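Local coordinates for anthrone oxidase-like protein (Streptomyces ambofaciens, PDB 5F9P) that probably acts as an oxygenase that cleaves a carbon-carbon bond, opening ring B of an intermediate in atypical angucycline biosynthesis, at residues T91-E99 / R167-I175; V152-L161 / V174-A185. All coordinates share one frame; numbering follows the deposited sequence.

Contact 1 of 2, residues T91-E99 / R167-I175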
loop_
_atom_site.group_PDB
_atom_site.type_symbol
_atom_site.label_atom_id
_atom_site.label_comp_id
_atom_site.label_asym_id
_atom_site.label_seq_id
_atom_site.Cartn_x
_atom_site.Cartn_y
_atom_site.Cartn_z
ATOM N N THR A 91 11.551 -11.624 -5.904
ATOM C CA THR A 91 11.582 -12.825 -5.098
ATOM C C THR A 91 10.161 -13.203 -4.715
ATOM O O THR A 91 9.883 -14.352 -4.369
ATOM C CB THR A 91 12.431 -12.614 -3.838
ATOM O OG1 THR A 91 12.044 -11.379 -3.221
ATOM C CG2 THR A 91 13.931 -12.559 -4.206
ATOM N N SER A 92 9.259 -12.229 -4.773
ATOM C CA SER A 92 7.833 -12.503 -4.602
ATOM C C SER A 92 6.949 -11.421 -5.227
ATOM O O SER A 92 7.370 -10.271 -5.424
ATOM C CB SER A 92 7.468 -12.662 -3.121
ATOM O OG SER A 92 7.467 -11.407 -2.454
ATOM N N ILE A 93 5.712 -11.809 -5.513
ATOM C CA ILE A 93 4.706 -10.930 -6.085
ATOM C C ILE A 93 3.389 -11.185 -5.367
ATOM O O ILE A 93 2.934 -12.330 -5.285
ATOM C CB ILE A 93 4.495 -11.255 -7.567
ATOM C CG1 ILE A 93 5.740 -10.905 -8.383
ATOM C CG2 ILE A 93 3.243 -10.554 -8.099
ATOM C CD1 ILE A 93 5.728 -11.518 -9.784
ATOM N N ARG A 94 2.783 -10.128 -4.842
ATOM C CA ARG A 94 1.461 -10.229 -4.239
ATOM C C ARG A 94 0.576 -9.121 -4.785
ATOM O O ARG A 94 0.883 -7.935 -4.626
ATOM C CB ARG A 94 1.533 -10.131 -2.711
ATOM C CG ARG A 94 1.923 -11.436 -2.020
ATOM C CD ARG A 94 3.253 -11.313 -1.330
ATOM N NE ARG A 94 3.139 -11.534 0.109
ATOM C CZ ARG A 94 4.077 -11.214 0.998
ATOM N NH1 ARG A 94 5.208 -10.628 0.603
ATOM N NH2 ARG A 94 3.872 -11.458 2.288
ATOM N N LEU A 95 -0.511 -9.511 -5.444
ATOM C CA LEU A 95 -1.431 -8.544 -6.020
ATOM C C LEU A 95 -2.701 -8.614 -5.205
ATOM O O LEU A 95 -3.460 -9.591 -5.301
ATOM C CB LEU A 95 -1.722 -8.863 -7.490
ATOM C CG LEU A 95 -0.568 -9.257 -8.412
ATOM C CD1 LEU A 95 -1.136 -9.644 -9.775
ATOM C CD2 LEU A 95 0.475 -8.151 -8.563
HETATM N N MSE A 96 -2.934 -7.576 -4.408
HETATM C CA MSE A 96 -3.927 -7.646 -3.347
HETATM C C MSE A 96 -5.109 -6.713 -3.571
HETATM O O MSE A 96 -4.931 -5.518 -3.777
HETATM C CB MSE A 96 -3.257 -7.333 -2.010
HETATM C CG MSE A 96 -2.266 -8.401 -1.543
HETATM SE SE MSE A 96 -1.184 -7.758 -0.053
HETATM C CE MSE A 96 -0.160 -6.393 -1.038
ATOM N N GLN A 97 -6.319 -7.260 -3.514
ATOM C CA GLN A 97 -7.519 -6.457 -3.707
ATOM C C GLN A 97 -8.144 -6.144 -2.357
ATOM O O GLN A 97 -8.345 -7.042 -1.538
ATOM C CB GLN A 97 -8.517 -7.192 -4.614
ATOM C CG GLN A 97 -7.899 -7.669 -5.926
ATOM C CD GLN A 97 -8.856 -8.510 -6.762
ATOM O OE1 GLN A 97 -10.057 -8.268 -6.772
ATOM N NE2 GLN A 97 -8.324 -9.502 -7.464
ATOM N N ASN A 98 -8.461 -4.872 -2.131
ATOM C CA ASN A 98 -8.883 -4.401 -0.822
ATOM C C ASN A 98 -10.026 -3.419 -0.889
ATOM O O ASN A 98 -10.302 -2.829 -1.935
ATOM C CB ASN A 98 -7.728 -3.661 -0.133
ATOM C CG ASN A 98 -6.411 -4.361 -0.306
ATOM O OD1 ASN A 98 -6.040 -5.216 0.499
ATOM N ND2 ASN A 98 -5.699 -4.020 -1.374
ATOM N N GLU A 99 -10.664 -3.217 0.253
ATOM C CA GLU A 99 -11.537 -2.074 0.434
ATOM C C GLU A 99 -10.968 -1.249 1.577
ATOM O O GLU A 99 -10.260 -1.771 2.442
ATOM C CB GLU A 99 -12.974 -2.506 0.717
ATOM C CG GLU A 99 -13.178 -3.188 2.039
ATOM C CD GLU A 99 -14.598 -3.745 2.183
ATOM O OE1 GLU A 99 -14.941 -4.230 3.282
ATOM O OE2 GLU A 99 -15.368 -3.698 1.194
ATOM N N ARG A 167 -3.789 -12.451 -5.348
ATOM C CA ARG A 167 -2.981 -13.414 -6.084
ATOM C C ARG A 167 -1.608 -13.440 -5.453
ATOM O O ARG A 167 -0.952 -12.406 -5.349
ATOM C CB ARG A 167 -2.907 -13.039 -7.569
ATOM C CG ARG A 167 -4.293 -12.956 -8.228
ATOM C CD ARG A 167 -4.249 -12.362 -9.623
ATOM N NE ARG A 167 -3.334 -13.111 -10.474
ATOM C CZ ARG A 167 -3.221 -12.951 -11.788
ATOM N NH1 ARG A 167 -3.976 -12.060 -12.419
ATOM N NH2 ARG A 167 -2.356 -13.692 -12.470
ATOM N N GLY A 168 -1.176 -14.612 -5.004
ATOM C CA GLY A 168 0.128 -14.742 -4.392
ATOM C C GLY A 168 0.060 -14.673 -2.880
ATOM O O GLY A 168 1.081 -14.695 -2.204
ATOM N N LEU A 169 -1.149 -14.580 -2.346
ATOM C CA LEU A 169 -1.348 -14.554 -0.899
ATOM C C LEU A 169 -2.683 -15.234 -0.596
ATOM O O LEU A 169 -3.703 -14.911 -1.204
ATOM C CB LEU A 169 -1.341 -13.107 -0.384
ATOM C CG LEU A 169 -1.575 -12.800 1.102
ATOM C CD1 LEU A 169 -1.557 -11.302 1.351
ATOM C CD2 LEU A 169 -2.887 -13.375 1.588
ATOM N N GLU A 170 -2.672 -16.190 0.326
ATOM C CA GLU A 170 -3.899 -16.887 0.685
ATOM C C GLU A 170 -4.317 -16.607 2.122
ATOM O O GLU A 170 -3.493 -16.268 2.960
ATOM C CB GLU A 170 -3.767 -18.392 0.446
ATOM C CG GLU A 170 -4.337 -18.838 -0.902
ATOM C CD GLU A 170 -5.814 -18.455 -1.082
ATOM O OE1 GLU A 170 -6.472 -18.059 -0.084
ATOM O OE2 GLU A 170 -6.315 -18.554 -2.227
ATOM N N GLY A 171 -5.608 -16.744 2.392
ATOM C CA GLY A 171 -6.129 -16.529 3.729
ATOM C C GLY A 171 -6.544 -15.085 3.895
ATOM O O GLY A 171 -6.436 -14.290 2.954
ATOM N N ALA A 172 -7.005 -14.743 5.090
ATOM C CA ALA A 172 -7.460 -13.392 5.378
ATOM C C ALA A 172 -6.267 -12.479 5.627
ATOM O O ALA A 172 -5.234 -12.919 6.128
ATOM C CB ALA A 172 -8.383 -13.394 6.580
ATOM N N PHE A 173 -6.412 -11.201 5.291
ATOM C CA PHE A 173 -5.336 -10.254 5.549
ATOM C C PHE A 173 -5.858 -8.826 5.694
ATOM O O PHE A 173 -6.937 -8.490 5.203
ATOM C CB PHE A 173 -4.262 -10.341 4.452
ATOM C CG PHE A 173 -4.732 -9.883 3.111
ATOM C CD1 PHE A 173 -5.440 -10.741 2.275
ATOM C CD2 PHE A 173 -4.468 -8.597 2.679
ATOM C CE1 PHE A 173 -5.881 -10.318 1.022
ATOM C CE2 PHE A 173 -4.902 -8.160 1.430
ATOM C CZ PHE A 173 -5.612 -9.018 0.602
ATOM N N VAL A 174 -5.101 -7.993 6.401
ATOM C CA VAL A 174 -5.434 -6.577 6.508
ATOM C C VAL A 174 -4.151 -5.808 6.316
ATOM O O VAL A 174 -3.061 -6.377 6.393
ATOM C CB VAL A 174 -6.054 -6.193 7.852
ATOM C CG1 VAL A 174 -7.311 -6.995 8.102
ATOM C CG2 VAL A 174 -5.051 -6.394 8.977
ATOM N N ILE A 175 -4.277 -4.514 6.053
ATOM C CA ILE A 175 -3.109 -3.724 5.706
ATOM C C ILE A 175 -3.137 -2.419 6.447
ATOM O O ILE A 175 -4.195 -1.799 6.600
ATOM C CB ILE A 175 -3.051 -3.441 4.182
ATOM C CG1 ILE A 175 -2.616 -4.699 3.438
ATOM C CG2 ILE A 175 -2.110 -2.260 3.877
ATOM C CD1 ILE A 175 -2.789 -4.615 1.937
#

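Contact 2 of 2, residues V152-L161 / V174-A185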
loop_
_atom_site.group_PDB
_atom_site.type_symbol
_atom_site.label_atom_id
_atom_site.label_comp_id
_atom_site.label_asym_id
_atom_site.label_seq_id
_atom_site.Cartn_x
_atom_site.Cartn_y
_atom_site.Cartn_z
ATOM N N VAL A 152 0.667 11.843 17.662
ATOM C CA VAL A 152 2.079 11.474 17.601
ATOM C C VAL A 152 2.840 12.468 16.709
ATOM O O VAL A 152 2.388 12.791 15.612
ATOM C CB VAL A 152 2.255 10.052 17.033
ATOM C CG1 VAL A 152 3.738 9.749 16.782
ATOM C CG2 VAL A 152 1.597 9.008 17.962
ATOM N N PRO A 153 3.993 12.965 17.187
ATOM C CA PRO A 153 4.773 13.947 16.420
ATOM C C PRO A 153 5.263 13.372 15.098
ATOM O O PRO A 153 5.907 12.324 15.092
ATOM C CB PRO A 153 5.970 14.230 17.331
ATOM C CG PRO A 153 5.499 13.842 18.715
ATOM C CD PRO A 153 4.611 12.666 18.493
ATOM N N GLY A 154 4.964 14.054 13.997
ATOM C CA GLY A 154 5.454 13.640 12.692
ATOM C C GLY A 154 4.481 12.737 11.960
ATOM O O GLY A 154 4.662 12.419 10.779
ATOM N N PHE A 155 3.439 12.313 12.659
ATOM C CA PHE A 155 2.439 11.471 12.035
ATOM C C PHE A 155 1.580 12.320 11.117
ATOM O O PHE A 155 1.139 13.405 11.510
ATOM C CB PHE A 155 1.561 10.789 13.081
ATOM C CG PHE A 155 0.316 10.171 12.502
ATOM C CD1 PHE A 155 0.359 8.918 11.906
ATOM C CD2 PHE A 155 -0.892 10.857 12.530
ATOM C CE1 PHE A 155 -0.797 8.348 11.372
ATOM C CE2 PHE A 155 -2.046 10.293 11.997
ATOM C CZ PHE A 155 -1.991 9.035 11.408
ATOM N N ARG A 156 1.331 11.837 9.904
ATOM C CA ARG A 156 0.467 12.572 8.975
ATOM C C ARG A 156 -0.883 11.914 8.726
ATOM O O ARG A 156 -1.918 12.589 8.743
ATOM C CB ARG A 156 1.175 12.793 7.637
ATOM C CG ARG A 156 2.407 13.675 7.737
ATOM C CD ARG A 156 3.060 13.839 6.362
ATOM N NE ARG A 156 4.162 14.788 6.425
ATOM C CZ ARG A 156 4.872 15.178 5.377
ATOM N NH1 ARG A 156 4.603 14.685 4.167
ATOM N NH2 ARG A 156 5.851 16.057 5.547
ATOM N N ALA A 157 -0.877 10.606 8.472
ATOM C CA ALA A 157 -2.114 9.918 8.093
ATOM C C ALA A 157 -2.010 8.402 8.179
ATOM O O ALA A 157 -0.904 7.832 8.160
ATOM C CB ALA A 157 -2.557 10.344 6.667
ATOM N N HIS A 158 -3.164 7.753 8.280
ATOM C CA HIS A 158 -3.222 6.293 8.375
ATOM C C HIS A 158 -4.413 5.764 7.603
ATOM O O HIS A 158 -5.554 6.204 7.816
ATOM C CB HIS A 158 -3.323 5.818 9.835
ATOM C CG HIS A 158 -3.152 4.333 9.999
ATOM N ND1 HIS A 158 -3.787 3.612 10.992
ATOM C CD2 HIS A 158 -2.407 3.439 9.306
ATOM C CE1 HIS A 158 -3.436 2.339 10.905
ATOM N NE2 HIS A 158 -2.600 2.206 9.891
ATOM N N VAL A 159 -4.138 4.824 6.707
ATOM C CA VAL A 159 -5.175 4.104 5.979
ATOM C C VAL A 159 -5.171 2.639 6.406
ATOM O O VAL A 159 -4.108 2.002 6.448
ATOM C CB VAL A 159 -4.923 4.161 4.449
ATOM C CG1 VAL A 159 -6.027 3.419 3.708
ATOM C CG2 VAL A 159 -4.815 5.622 3.967
ATOM N N VAL A 160 -6.344 2.101 6.725
ATOM C CA VAL A 160 -6.449 0.677 7.051
ATOM C C VAL A 160 -7.278 0.015 5.980
ATOM O O VAL A 160 -8.401 0.435 5.717
ATOM C CB VAL A 160 -7.114 0.439 8.436
ATOM C CG1 VAL A 160 -7.242 -1.059 8.738
ATOM C CG2 VAL A 160 -6.325 1.148 9.540
ATOM N N LEU A 161 -6.730 -1.015 5.351
ATOM C CA LEU A 161 -7.452 -1.727 4.308
ATOM C C LEU A 161 -7.816 -3.139 4.739
ATOM O O LEU A 161 -7.027 -3.832 5.402
ATOM C CB LEU A 161 -6.615 -1.799 3.031
ATOM C CG LEU A 161 -5.981 -0.499 2.533
ATOM C CD1 LEU A 161 -5.085 -0.773 1.324
ATOM C CD2 LEU A 161 -7.071 0.454 2.156
ATOM N N VAL A 174 -5.101 -7.993 6.401
ATOM C CA VAL A 174 -5.434 -6.577 6.508
ATOM C C VAL A 174 -4.151 -5.808 6.316
ATOM O O VAL A 174 -3.061 -6.377 6.393
ATOM C CB VAL A 174 -6.054 -6.193 7.852
ATOM C CG1 VAL A 174 -7.311 -6.995 8.102
ATOM C CG2 VAL A 174 -5.051 -6.394 8.977
ATOM N N ILE A 175 -4.277 -4.514 6.053
ATOM C CA ILE A 175 -3.109 -3.724 5.706
ATOM C C ILE A 175 -3.137 -2.419 6.447
ATOM O O ILE A 175 -4.195 -1.799 6.600
ATOM C CB ILE A 175 -3.051 -3.441 4.182
ATOM C CG1 ILE A 175 -2.616 -4.699 3.438
ATOM C CG2 ILE A 175 -2.110 -2.260 3.877
ATOM C CD1 ILE A 175 -2.789 -4.615 1.937
ATOM N N SER A 176 -1.961 -2.024 6.923
ATOM C CA SER A 176 -1.760 -0.736 7.553
ATOM C C SER A 176 -0.876 0.105 6.634
ATOM O O SER A 176 0.233 -0.313 6.297
ATOM C CB SER A 176 -1.036 -0.936 8.890
ATOM O OG SER A 176 -0.712 0.314 9.464
ATOM N N TYR A 177 -1.347 1.281 6.240
ATOM C CA TYR A 177 -0.582 2.151 5.337
ATOM C C TYR A 177 -0.573 3.551 5.948
ATOM O O TYR A 177 -1.617 4.188 6.039
ATOM C CB TYR A 177 -1.244 2.154 3.950
ATOM C CG TYR A 177 -0.630 3.066 2.902
ATOM C CD1 TYR A 177 -0.918 4.422 2.875
ATOM C CD2 TYR A 177 0.221 2.556 1.920
ATOM C CE1 TYR A 177 -0.365 5.257 1.901
ATOM C CE2 TYR A 177 0.773 3.373 0.952
ATOM C CZ TYR A 177 0.478 4.722 0.942
ATOM O OH TYR A 177 1.033 5.531 -0.033
ATOM N N SER A 178 0.592 4.006 6.407
ATOM C CA SER A 178 0.698 5.291 7.087
ATOM C C SER A 178 1.725 6.251 6.462
ATOM O O SER A 178 2.677 5.826 5.802
ATOM C CB SER A 178 0.967 5.108 8.593
ATOM O OG SER A 178 2.169 4.405 8.872
ATOM N N GLN A 179 1.509 7.546 6.684
ATOM C CA GLN A 179 2.388 8.606 6.192
ATOM C C GLN A 179 3.021 9.398 7.341
ATOM O O GLN A 179 2.346 9.740 8.318
ATOM C CB GLN A 179 1.603 9.576 5.309
ATOM C CG GLN A 179 0.962 8.932 4.092
ATOM C CD GLN A 179 0.089 9.909 3.327
ATOM O OE1 GLN A 179 -0.596 10.742 3.921
ATOM N NE2 GLN A 179 0.122 9.820 2.003
ATOM N N TRP A 180 4.309 9.716 7.196
ATOM C CA TRP A 180 5.084 10.356 8.249
ATOM C C TRP A 180 5.907 11.533 7.688
ATOM O O TRP A 180 6.159 11.593 6.480
ATOM C CB TRP A 180 6.000 9.311 8.900
ATOM C CG TRP A 180 5.225 8.206 9.563
ATOM C CD1 TRP A 180 4.696 7.087 8.971
ATOM C CD2 TRP A 180 4.894 8.124 10.948
ATOM N NE1 TRP A 180 4.051 6.314 9.914
ATOM C CE2 TRP A 180 4.146 6.940 11.133
ATOM C CE3 TRP A 180 5.145 8.949 12.054
ATOM C CZ2 TRP A 180 3.656 6.554 12.379
ATOM C CZ3 TRP A 180 4.654 8.563 13.299
ATOM C CH2 TRP A 180 3.921 7.374 13.445
ATOM N N ASP A 181 6.315 12.461 8.557
ATOM C CA ASP A 181 7.099 13.625 8.131
ATOM C C ASP A 181 8.430 13.220 7.547
ATOM O O ASP A 181 8.949 13.879 6.650
ATOM C CB ASP A 181 7.377 14.578 9.301
ATOM C CG ASP A 181 6.184 15.440 9.652
ATOM O OD1 ASP A 181 5.236 15.474 8.844
ATOM O OD2 ASP A 181 6.201 16.092 10.731
ATOM N N SER A 182 9.003 12.156 8.095
ATOM C CA SER A 182 10.353 11.752 7.750
ATOM C C SER A 182 10.654 10.352 8.258
ATOM O O SER A 182 9.926 9.817 9.090
ATOM C CB SER A 182 11.358 12.720 8.372
ATOM O OG SER A 182 11.256 12.710 9.787
ATOM N N LYS A 183 11.738 9.770 7.749
ATOM C CA LYS A 183 12.259 8.512 8.259
ATOM C C LYS A 183 12.489 8.660 9.767
ATOM O O LYS A 183 12.158 7.774 10.561
ATOM C CB LYS A 183 13.580 8.191 7.550
ATOM C CG LYS A 183 14.174 6.805 7.812
ATOM C CD LYS A 183 15.305 6.569 6.819
ATOM C CE LYS A 183 15.588 5.108 6.618
ATOM N NZ LYS A 183 16.368 4.571 7.776
ATOM N N GLN A 184 13.041 9.806 10.147
ATOM C CA GLN A 184 13.419 10.068 11.534
ATOM C C GLN A 184 12.220 10.101 12.468
ATOM O O GLN A 184 12.243 9.493 13.524
ATOM C CB GLN A 184 14.227 11.370 11.634
ATOM C CG GLN A 184 15.640 11.278 11.021
ATOM C CD GLN A 184 15.659 11.116 9.484
ATOM O OE1 GLN A 184 14.853 11.722 8.754
ATOM N NE2 GLN A 184 16.599 10.302 8.994
ATOM N N ALA A 185 11.172 10.815 12.077
ATOM C CA ALA A 185 9.944 10.852 12.860
ATOM C C ALA A 185 9.318 9.454 12.997
ATOM O O ALA A 185 8.817 9.083 14.066
ATOM C CB ALA A 185 8.948 11.822 12.230
HETATM O O HOH W 1 7.855 10.616 16.152
HETATM O O HOH W 2 8.734 15.372 4.035
#

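Contact 1 of 2, residues T91-E99 / R167-I175
The Phe173 ring meets Met96 and Asn98 through its CE2 and CZ atoms, while Leu169 CD1 lies over one face, 3.9 Å above the plane and towards the rim, and Gly171 O sits at the edge in plane. A second flat group, the Arg167 guanidinium, has Leu95 CD1 over one face; Tyr73 adds a cation-pi contact. All this belongs to the closed eight-stranded antiparallel barrel of the chain. Only at Leu95 and Arg167 are the two segments paired: Leu95 N gives a bond to Arg167 O and Arg167 N returns one to Leu95 O, both 2.9 Å, an antiparallel hydrogen-bonded pair. The chain then turns through Gly168-Gly171, and the strand that leads through Phe173 and Ile175 comes back at 70° to strand 92-99, so the contact with that strand is made largely by side chains. Met96, a selenomethionine, is extended through chi2, which lays SE beside the ring and against Leu169 CD1, 3.8 Å away. Its CB packs 3.9 Å from Phe173 CZ, and its SE lies 4.7 Å from the ring centroid in an oblique Met-aromatic contact. Beyond it, the Asn98 amide stands 87° to the Phe173 ring, its ND2 held by Thr11 O of strand 10-17. The other end of that amide is buried without a polar partner: Asn98 OD1 rests 3.3 Å from Phe173 CE2.

Contact 2 of 2, residues V152-L161 / V174-A185
Arg156 leaves its strand beside Gln179, and its CB lies 3.3 Å from Gln179 O. The chain then runs out fully extended (chi2 180°, chi3 174°), which carries CG past Asp181 OD1 and CD to within 3.8 Å of Trp180 O. At the tip NE gives a 2.7 Å salt-bridge bond to the anti lone pair of Asp181 OD1, which lies near the guanidinium plane; NH2 adds a weak bond to the same oxygen. NH1 turns to Asp121 and to Arg119 O, so two carboxylates share the positive group.

On the face that carries Phe155, His158 and Ser176, Phe155 and Trp180 form a T-shaped pair, the Phe155 edge towards the indole face, with planes at 79°. Phe155 CB also sits over the six-membered ring, 4.2 Å from its centroid, as a CH-pi contact. Val152 CG1 touches the indole edge at CZ3, and Trp180 NE1 is bonded to Ser178 OG, which fixes the ring's rotation. Farther along, His158 NE2 and Ser176 OG are hydrogen-bonded at 2.7 Å, and Ser176 OG also hydrogen-bonds a glycerol, probably from the crystallisation liquor.

Two residues, Arg156 and Ala157, sit opposite the single Gln179, whose O takes a 2.8 Å bond from Arg156 N and a weak one from Ala157 N: a classic beta bulge in an antiparallel hairpin of the barrel.

How the contacts relate
After strands 10-17, 43-51 and 56-63 the chain reaches 91-99, which enters strand 92-105 and lines up beside strand 10-17. It then makes strand 122-130 and helix 135-142 before reaching 152-161. Contact 1 closes a long loop of 67 intervening residues when 167-175 returns to 91-99. Contact 2 closes a short one of 12, the hairpin of strands 155-167 and 172-180. Their segments alternate along the sequence, so the two loops cross, with Val174 and Ile175 common to both. Although their centres lie about 20 Å apart, on opposite sides of the chain's centre, the contacts touch where Asn98 and Glu99 pack on Leu161. Together they tie strands 92-105, 155-167 and 172-180 into one barrel wall.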